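Local coordinates for cytosolic acyl coenzyme A thioester hydrolase (Mus musculus, PDB 2V1O), which hydrolyses fatty acyl-CoA thioesters, preferring palmitoyl-CoA, to free fatty acids and coenzyme A, and is represented here by its N-terminal hotdog domain, at residues V67-A72 and M89-L94; E44-A49 and K118-P123; M6-A11 and M62-V67. One frame throughout, in Å; residues are numbered along the deposited sequence.

Contact 1 (V67-A72 and M89-L94); sequences VAHVSA and MSENIL
Val-67 and Glu-91 form one antiparallel hydrogen-bonded pair and His-69 and Met-89 the next, with the non-hydrogen-bonded pair Ala-68 and Ser-90 between them. The bond from Val-67 N to Glu-91 O (2.8 Å) is practically straight, at 179°, whereas the return bond from Glu-91 N to Val-67 O is bent to 145°. His-69 N reaches Met-89 O at 2.7 Å, and Met-89 N closes that pair on His-69 O. The packed end lies just past the pairing: Val-67 CG2 meets Ile-93 CG2 at 3.9 Å, the two side chains crossing at about a right angle, and Ile-32 of the second subunit covers Val-67. On the same face the extended Glu-91 chain carries its carboxylate to a salt bridge with Arg-36 of that subunit, so a buried charge is matched across the interface. More open to solvent are His-69 and Met-89, both partly exposed, whose side chains run side by side. The Met-89 chain bends at its last torsion (chi3 48°), bringing CE over one face of the His-69 imidazole, 4.2 Å from the ring centroid, in an off-centre CH-pi contact. Ala-68 and Ser-90 point to the other face of the sheet, where Met-25 of helix 19-38 packs on Ala-68. This hairpin is part of the antiparallel sheet that wraps round the long helix 19-38 in the hotdog fold.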
loop_
_atom_site.group_PDB
_atom_site.type_symbol
_atom_site.label_atom_id
_atom_site.label_comp_id
_atom_site.label_asym_id
_atom_site.label_seq_id
_atom_site.Cartn_x
_atom_site.Cartn_y
_atom_site.Cartn_z
ATOM N N VAL A 67 -5.803 16.080 9.118
ATOM C CA VAL A 67 -6.775 15.548 8.172
ATOM C C VAL A 67 -6.762 16.419 6.925
ATOM O O VAL A 67 -6.985 17.630 7.001
ATOM C CB VAL A 67 -8.214 15.505 8.748
ATOM C CG1 VAL A 67 -9.219 15.108 7.651
ATOM C CG2 VAL A 67 -8.304 14.554 9.954
ATOM N N ALA A 68 -6.486 15.785 5.791
ATOM C CA ALA A 68 -6.574 16.429 4.487
ATOM C C ALA A 68 -8.026 16.397 4.009
ATOM O O ALA A 68 -8.627 15.328 3.908
ATOM C CB ALA A 68 -5.681 15.713 3.507
ATOM N N HIS A 69 -8.589 17.571 3.752
ATOM C CA HIS A 69 -9.937 17.699 3.194
ATOM C C HIS A 69 -9.796 18.086 1.733
ATOM O O HIS A 69 -9.186 19.100 1.435
ATOM C CB HIS A 69 -10.717 18.806 3.912
ATOM C CG HIS A 69 -11.200 18.440 5.283
ATOM N ND1 HIS A 69 -10.385 18.464 6.395
ATOM C CD2 HIS A 69 -12.431 18.096 5.728
ATOM C CE1 HIS A 69 -11.087 18.120 7.459
ATOM N NE2 HIS A 69 -12.332 17.898 7.083
ATOM N N VAL A 70 -10.359 17.286 0.828
ATOM C CA VAL A 70 -10.264 17.561 -0.613
ATOM C C VAL A 70 -11.661 17.721 -1.211
ATOM O O VAL A 70 -12.526 16.851 -1.056
ATOM C CB VAL A 70 -9.455 16.463 -1.363
ATOM C CG1 VAL A 70 -9.375 16.779 -2.859
ATOM C CG2 VAL A 70 -8.060 16.336 -0.784
ATOM N N SER A 71 -11.882 18.849 -1.875
ATOM C CA SER A 71 -13.180 19.153 -2.456
ATOM C C SER A 71 -13.013 19.623 -3.900
ATOM O O SER A 71 -12.090 20.366 -4.215
ATOM C CB SER A 71 -13.912 20.195 -1.608
ATOM O OG SER A 71 -13.208 21.425 -1.582
ATOM N N ALA A 72 -13.919 19.179 -4.764
ATOM C CA ALA A 72 -13.818 19.428 -6.195
ATOM C C ALA A 72 -15.105 20.014 -6.748
ATOM O O ALA A 72 -16.204 19.744 -6.242
ATOM C CB ALA A 72 -13.491 18.144 -6.929
ATOM N N MET A 89 -7.663 21.448 2.032
ATOM C CA MET A 89 -7.599 22.103 3.330
ATOM C C MET A 89 -7.073 21.104 4.367
ATOM O O MET A 89 -7.465 19.927 4.366
ATOM C CB MET A 89 -8.984 22.645 3.709
ATOM C CG MET A 89 -9.038 23.436 5.009
ATOM S SD MET A 89 -10.703 23.850 5.622
ATOM C CE MET A 89 -11.600 22.293 5.507
ATOM N N SER A 90 -6.150 21.561 5.210
ATOM C CA SER A 90 -5.660 20.743 6.314
ATOM C C SER A 90 -6.462 21.086 7.556
ATOM O O SER A 90 -6.830 22.249 7.769
ATOM C CB SER A 90 -4.169 20.975 6.582
ATOM O OG SER A 90 -3.936 22.317 6.959
ATOM N N GLU A 91 -6.749 20.065 8.355
ATOM C CA GLU A 91 -7.423 20.253 9.622
ATOM C C GLU A 91 -6.654 19.521 10.696
ATOM O O GLU A 91 -6.447 18.302 10.620
ATOM C CB GLU A 91 -8.864 19.733 9.587
ATOM C CG GLU A 91 -9.612 20.007 10.883
ATOM C CD GLU A 91 -10.917 19.231 11.024
ATOM O OE1 GLU A 91 -11.173 18.292 10.242
ATOM O OE2 GLU A 91 -11.677 19.557 11.948
ATOM N N ASN A 92 -6.218 20.274 11.687
ATOM C CA ASN A 92 -5.618 19.678 12.851
ATOM C C ASN A 92 -6.740 19.420 13.844
ATOM O O ASN A 92 -7.325 20.360 14.394
ATOM C CB ASN A 92 -4.519 20.578 13.423
ATOM C CG ASN A 92 -3.769 19.923 14.564
ATOM O OD1 ASN A 92 -4.365 19.505 15.550
ATOM N ND2 ASN A 92 -2.452 19.828 14.433
ATOM N N ILE A 93 -7.059 18.143 14.048
ATOM C CA ILE A 93 -8.195 17.759 14.897
ATOM C C ILE A 93 -7.897 17.767 16.408
ATOM O O ILE A 93 -8.795 17.545 17.227
ATOM C CB ILE A 93 -8.844 16.424 14.441
ATOM C CG1 ILE A 93 -7.825 15.277 14.466
ATOM C CG2 ILE A 93 -9.486 16.596 13.037
ATOM C CD1 ILE A 93 -8.397 13.937 14.000
ATOM N N LEU A 94 -6.635 18.004 16.764
ATOM C CA LEU A 94 -6.259 18.240 18.161
ATOM C C LEU A 94 -6.442 19.708 18.556
ATOM O O LEU A 94 -6.925 19.996 19.651
ATOM C CB LEU A 94 -4.814 17.801 18.449
ATOM C CG LEU A 94 -4.337 16.388 18.101
ATOM C CD1 LEU A 94 -2.980 16.145 18.765
ATOM C CD2 LEU A 94 -5.332 15.314 18.511
#

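Contact 2 (E44-A49 and K118-P123); sequences ERCVAA and KVLEVP
Glu-44 OE1 is met by Lys-118 NZ at 2.8 Å, a salt bridge made on the syn lone pair of the oxygen, the side of its partner OE2. That second oxygen is held in turn by Ser-112 OG and Asn-115 ND2, so three groups grip the carboxylate and should fix its rotation. Both chains arrive extended, and they cross at about a right angle. With CG of Lys-118 trans to its own N (chi1 -174°) and every later torsion near 180°, the lysine spans the gap at full stretch, and its CD passes 3.6 Å from Glu-44 OE2 on the way to the bridge. Lys-118 is exposed and also touches a crystal neighbour, so its position may owe something to the lattice.

Next to the ion pair Leu-120 supplies the apolar half of the contact. Its two methyl branches divide the work: CD2 lies 3.7 Å from Glu-44 OE1, at the carboxylate end, while CD1 pushes in toward the backbone, 3.4 Å from Glu-44 O. The same CD1 is 3.4 Å from Cys-46 CB, tighter than ordinary carbon contact, and 3.8 Å from Glu-44 CB. Cys-46 itself is buried, resting on Cys-38 of helix 19-38 and on Pro-110. The loop carrying Lys-118 and Leu-120 is also tied by backbone hydrogen bonds to Ser-112 and Pro-110, so it follows the end of strand 98-112 beside the start of strand 46-57. Ala-49, further along its strand, and Val-119, between Lys-118 and Leu-120, touch a bound coenzyme A. The chemistry implies an ion pair on the solvent side, next to the leucine methyls, in which the hydrogen bonds that Ser-112 and Asn-115 give to OE2 would be expected to favour the charged carboxylate that Lys-118 pairs with.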
loop_
_atom_site.group_PDB
_atom_site.type_symbol
_atom_site.label_atom_id
_atom_site.label_comp_id
_atom_site.label_asym_id
_atom_site.label_seq_id
_atom_site.Cartn_x
_atom_site.Cartn_y
_atom_site.Cartn_z
ATOM N N GLU A 44 -22.108 7.080 -24.389
ATOM C CA GLU A 44 -21.155 5.976 -24.430
ATOM C C GLU A 44 -20.363 5.938 -23.116
ATOM O O GLU A 44 -19.862 6.973 -22.665
ATOM C CB GLU A 44 -20.226 6.152 -25.638
ATOM C CG GLU A 44 -19.262 5.013 -25.875
ATOM C CD GLU A 44 -18.580 5.102 -27.239
ATOM O OE1 GLU A 44 -19.102 5.802 -28.133
ATOM O OE2 GLU A 44 -17.517 4.470 -27.416
ATOM N N ARG A 45 -20.294 4.760 -22.489
ATOM C CA ARG A 45 -19.608 4.604 -21.205
ATOM C C ARG A 45 -18.144 4.981 -21.348
ATOM O O ARG A 45 -17.470 4.584 -22.301
ATOM C CB ARG A 45 -19.749 3.183 -20.643
ATOM C CG ARG A 45 -21.186 2.743 -20.373
ATOM C CD ARG A 45 -21.980 3.755 -19.558
ATOM N NE ARG A 45 -23.177 3.156 -18.968
ATOM C CZ ARG A 45 -24.261 3.831 -18.591
ATOM N NH1 ARG A 45 -24.325 5.146 -18.748
ATOM N NH2 ARG A 45 -25.292 3.182 -18.062
ATOM N N CYS A 46 -17.672 5.780 -20.401
ATOM C CA CYS A 46 -16.340 6.348 -20.500
ATOM C C CYS A 46 -15.701 6.556 -19.141
ATOM O O CYS A 46 -16.372 6.480 -18.094
ATOM C CB CYS A 46 -16.409 7.677 -21.250
ATOM S SG CYS A 46 -17.406 8.927 -20.423
ATOM N N VAL A 47 -14.393 6.801 -19.167
ATOM C CA VAL A 47 -13.665 7.223 -17.976
ATOM C C VAL A 47 -12.879 8.478 -18.329
ATOM O O VAL A 47 -12.275 8.568 -19.399
ATOM C CB VAL A 47 -12.723 6.121 -17.454
ATOM C CG1 VAL A 47 -11.874 6.642 -16.306
ATOM C CG2 VAL A 47 -13.533 4.918 -16.995
ATOM N N ALA A 48 -12.906 9.449 -17.424
ATOM C CA ALA A 48 -12.190 10.698 -17.635
ATOM C C ALA A 48 -10.694 10.490 -17.400
ATOM O O ALA A 48 -10.304 9.941 -16.371
ATOM C CB ALA A 48 -12.733 11.762 -16.705
ATOM N N ALA A 49 -9.871 10.919 -18.361
ATOM C CA ALA A 49 -8.405 10.870 -18.244
ATOM C C ALA A 49 -7.825 12.263 -17.971
ATOM O O ALA A 49 -8.253 13.240 -18.589
ATOM C CB ALA A 49 -7.798 10.301 -19.518
ATOM N N LYS A 118 -10.891 6.672 -27.836
ATOM C CA LYS A 118 -11.977 7.441 -28.445
ATOM C C LYS A 118 -12.421 8.547 -27.500
ATOM O O LYS A 118 -12.932 8.277 -26.414
ATOM C CB LYS A 118 -13.183 6.569 -28.808
ATOM C CG LYS A 118 -14.262 7.340 -29.566
ATOM C CD LYS A 118 -15.577 6.580 -29.640
ATOM C CE LYS A 118 -16.596 7.335 -30.484
ATOM N NZ LYS A 118 -17.908 6.631 -30.522
ATOM N N VAL A 119 -12.231 9.784 -27.942
ATOM C CA VAL A 119 -12.620 10.974 -27.185
ATOM C C VAL A 119 -14.118 11.220 -27.378
ATOM O O VAL A 119 -14.624 11.218 -28.516
ATOM C CB VAL A 119 -11.809 12.207 -27.660
ATOM C CG1 VAL A 119 -12.372 13.509 -27.078
ATOM C CG2 VAL A 119 -10.333 12.047 -27.317
ATOM N N LEU A 120 -14.822 11.432 -26.271
ATOM C CA LEU A 120 -16.269 11.612 -26.316
ATOM C C LEU A 120 -16.695 13.048 -26.040
ATOM O O LEU A 120 -15.937 13.838 -25.468
ATOM C CB LEU A 120 -16.958 10.668 -25.328
ATOM C CG LEU A 120 -16.687 9.171 -25.513
ATOM C CD1 LEU A 120 -17.410 8.405 -24.448
ATOM C CD2 LEU A 120 -17.110 8.696 -26.905
ATOM N N GLU A 121 -17.911 13.377 -26.468
ATOM C CA GLU A 121 -18.520 14.664 -26.166
ATOM C C GLU A 121 -18.931 14.725 -24.694
ATOM O O GLU A 121 -19.487 13.763 -24.141
ATOM C CB GLU A 121 -19.722 14.922 -27.079
ATOM C CG GLU A 121 -19.326 15.180 -28.534
ATOM C CD GLU A 121 -20.511 15.368 -29.476
ATOM O OE1 GLU A 121 -21.678 15.281 -29.030
ATOM O OE2 GLU A 121 -20.269 15.601 -30.680
ATOM N N VAL A 122 -18.633 15.858 -24.067
ATOM C CA VAL A 122 -18.947 16.096 -22.659
ATOM C C VAL A 122 -20.340 16.746 -22.554
ATOM O O VAL A 122 -20.631 17.690 -23.284
ATOM C CB VAL A 122 -17.891 17.029 -22.017
ATOM C CG1 VAL A 122 -18.301 17.442 -20.614
ATOM C CG2 VAL A 122 -16.522 16.347 -21.973
ATOM N N PRO A 123 -21.209 16.230 -21.658
ATOM C CA PRO A 123 -22.489 16.918 -21.428
ATOM C C PRO A 123 -22.276 18.346 -20.892
ATOM O O PRO A 123 -21.379 18.571 -20.092
ATOM C CB PRO A 123 -23.185 16.051 -20.364
ATOM C CG PRO A 123 -22.465 14.744 -20.364
ATOM C CD PRO A 123 -21.074 15.003 -20.847
#

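Contact 3 (M6-A11 and M62-V67); sequences MRPDDA and MCIGEV
Met-6 clasps a type II beta turn, Cys-63 to Glu-66, with both its backbone polar groups. Its N donates to Glu-66 O at 2.8 Å, nearly in line with the carbonyl, and its O accepts from Gly-65 N at 2.9 Å, the donor here tilted 32° from the carbonyl plane. Gly-65 takes the third place of the turn at a positive phi of 95°. Around these bonds the side chains close up: Met-6 CG touches Met-62 SD at 3.6 Å, the two methionines crossing at about a right angle, and Ile-64 reaches the other way, its CG1 3.6 Å from Ala-11 CB and its CD1 3.9 Å from Pro-8 CA. Ile-64 also packs on Val-13 of the fourth subunit. Ala-11 immediately precedes the active-site Asn-12, which places this packing next to the catalytic region, while the side chain of Met-62 is about 5 Å from a bound coenzyme A. One shell further out, Asp-10 steadies the 3-10 segment 8-10: its OD2 accepts from Arg-7 N at 2.8 Å and forms a salt bridge with Arg-4. The turn has its own internal tie, Cys-63 N donating to Glu-66 OE1 from well above the carboxylate plane.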
loop_
_atom_site.group_PDB
_atom_site.type_symbol
_atom_site.label_atom_id
_atom_site.label_comp_id
_atom_site.label_asym_id
_atom_site.label_seq_id
_atom_site.Cartn_x
_atom_site.Cartn_y
_atom_site.Cartn_z
ATOM N N MET A 6 -3.459 12.033 7.642
ATOM C CA MET A 6 -2.119 11.872 7.089
ATOM C C MET A 6 -1.331 10.876 7.933
ATOM O O MET A 6 -1.328 10.964 9.163
ATOM C CB MET A 6 -1.418 13.224 7.004
ATOM C CG MET A 6 -2.094 14.215 6.054
ATOM S SD MET A 6 -1.958 13.751 4.306
ATOM C CE MET A 6 -3.441 12.754 4.125
ATOM N N ARG A 7 -0.685 9.927 7.248
ATOM C CA ARG A 7 0.010 8.796 7.873
ATOM C C ARG A 7 1.527 8.965 7.698
ATOM O O ARG A 7 1.957 9.751 6.855
ATOM C CB ARG A 7 -0.446 7.480 7.214
ATOM C CG ARG A 7 -1.954 7.225 7.267
ATOM C CD ARG A 7 -2.410 6.237 6.175
ATOM N NE ARG A 7 -2.229 4.835 6.556
ATOM C CZ ARG A 7 -2.739 3.792 5.892
ATOM N NH1 ARG A 7 -3.485 3.974 4.805
ATOM N NH2 ARG A 7 -2.512 2.556 6.324
ATOM N N PRO A 8 2.344 8.237 8.489
ATOM C CA PRO A 8 3.805 8.355 8.360
ATOM C C PRO A 8 4.350 8.196 6.932
ATOM O O PRO A 8 5.280 8.919 6.552
ATOM C CB PRO A 8 4.317 7.229 9.262
ATOM C CG PRO A 8 3.279 7.159 10.334
ATOM C CD PRO A 8 1.981 7.320 9.585
ATOM N N ASP A 9 3.774 7.282 6.150
ATOM C CA ASP A 9 4.245 7.071 4.772
ATOM C C ASP A 9 3.897 8.220 3.818
ATOM O O ASP A 9 4.439 8.294 2.714
ATOM C CB ASP A 9 3.795 5.715 4.213
ATOM C CG ASP A 9 4.850 4.611 4.413
ATOM O OD1 ASP A 9 5.627 4.657 5.386
ATOM O OD2 ASP A 9 4.912 3.693 3.566
ATOM N N ASP A 10 3.023 9.121 4.268
ATOM C CA ASP A 10 2.639 10.313 3.513
ATOM C C ASP A 10 3.620 11.462 3.724
ATOM O O ASP A 10 3.493 12.494 3.080
ATOM C CB ASP A 10 1.250 10.792 3.935
ATOM C CG ASP A 10 0.170 9.783 3.644
ATOM O OD1 ASP A 10 0.176 9.182 2.549
ATOM O OD2 ASP A 10 -0.700 9.602 4.515
ATOM N N ALA A 11 4.573 11.287 4.639
ATOM C CA ALA A 11 5.416 12.393 5.094
ATOM C C ALA A 11 6.908 12.105 5.026
ATOM O O ALA A 11 7.341 10.944 5.061
ATOM C CB ALA A 11 5.026 12.817 6.507
ATOM N N MET A 62 1.551 20.355 5.698
ATOM C CA MET A 62 0.621 19.512 6.417
ATOM C C MET A 62 1.468 18.510 7.186
ATOM O O MET A 62 2.587 18.187 6.772
ATOM C CB MET A 62 -0.295 18.794 5.436
ATOM C CG MET A 62 -1.560 18.213 6.053
ATOM S SD MET A 62 -2.644 17.556 4.772
ATOM C CE MET A 62 -2.803 18.949 3.674
ATOM N N CYS A 63 0.939 18.023 8.302
ATOM C CA CYS A 63 1.700 17.148 9.179
ATOM C C CYS A 63 1.015 15.810 9.336
ATOM O O CYS A 63 -0.199 15.700 9.150
ATOM C CB CYS A 63 1.875 17.798 10.558
ATOM S SG CYS A 63 2.761 19.347 10.511
ATOM N N ILE A 64 1.802 14.793 9.685
ATOM C CA ILE A 64 1.262 13.508 10.101
ATOM C C ILE A 64 0.202 13.761 11.168
ATOM O O ILE A 64 0.424 14.539 12.110
ATOM C CB ILE A 64 2.371 12.582 10.689
ATOM C CG1 ILE A 64 3.382 12.189 9.609
ATOM C CG2 ILE A 64 1.766 11.329 11.310
ATOM C CD1 ILE A 64 4.727 11.706 10.182
ATOM N N GLY A 65 -0.955 13.128 10.995
ATOM C CA GLY A 65 -2.013 13.181 11.990
ATOM C C GLY A 65 -3.048 14.255 11.714
ATOM O O GLY A 65 -4.115 14.254 12.316
ATOM N N GLU A 66 -2.723 15.184 10.818
ATOM C CA GLU A 66 -3.711 16.164 10.351
ATOM C C GLU A 66 -4.604 15.524 9.290
ATOM O O GLU A 66 -4.220 14.526 8.669
ATOM C CB GLU A 66 -3.029 17.443 9.850
ATOM C CG GLU A 66 -2.284 18.156 10.976
ATOM C CD GLU A 66 -1.615 19.457 10.567
ATOM O OE1 GLU A 66 -1.242 19.624 9.383
ATOM O OE2 GLU A 66 -1.450 20.315 11.463
ATOM N N VAL A 67 -5.803 16.080 9.118
ATOM C CA VAL A 67 -6.775 15.548 8.172
ATOM C C VAL A 67 -6.762 16.419 6.925
ATOM O O VAL A 67 -6.985 17.630 7.001
ATOM C CB VAL A 67 -8.214 15.505 8.748
ATOM C CG1 VAL A 67 -9.219 15.108 7.651
ATOM C CG2 VAL A 67 -8.304 14.554 9.954
#

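Contacts 1 and 3 are neighbours, their centres about 11 Å apart, and share Val-67, where segment 62-67, just past its turn, enters strand 67-77; the side chains of Ala-68, Met-6 and Met-62 meet between them. Contact 2 lies on the opposite side of the chain's centre, about 31 Å from contact 1 and about 35 Å from contact 3, centre to centre. Contacts 1 and 2 nevertheless reach the same antiparallel sheet, through strands 67-77 and 82-91 and through strand 46-57, outermost within this chain. Along the chain contact 3 closes before contact 1 opens, contacts 2 and 3 alternate, and contact 1 falls between the segments of contact 2. All three touch the second subunit, so both ends of this hotdog domain take part in the hexamer.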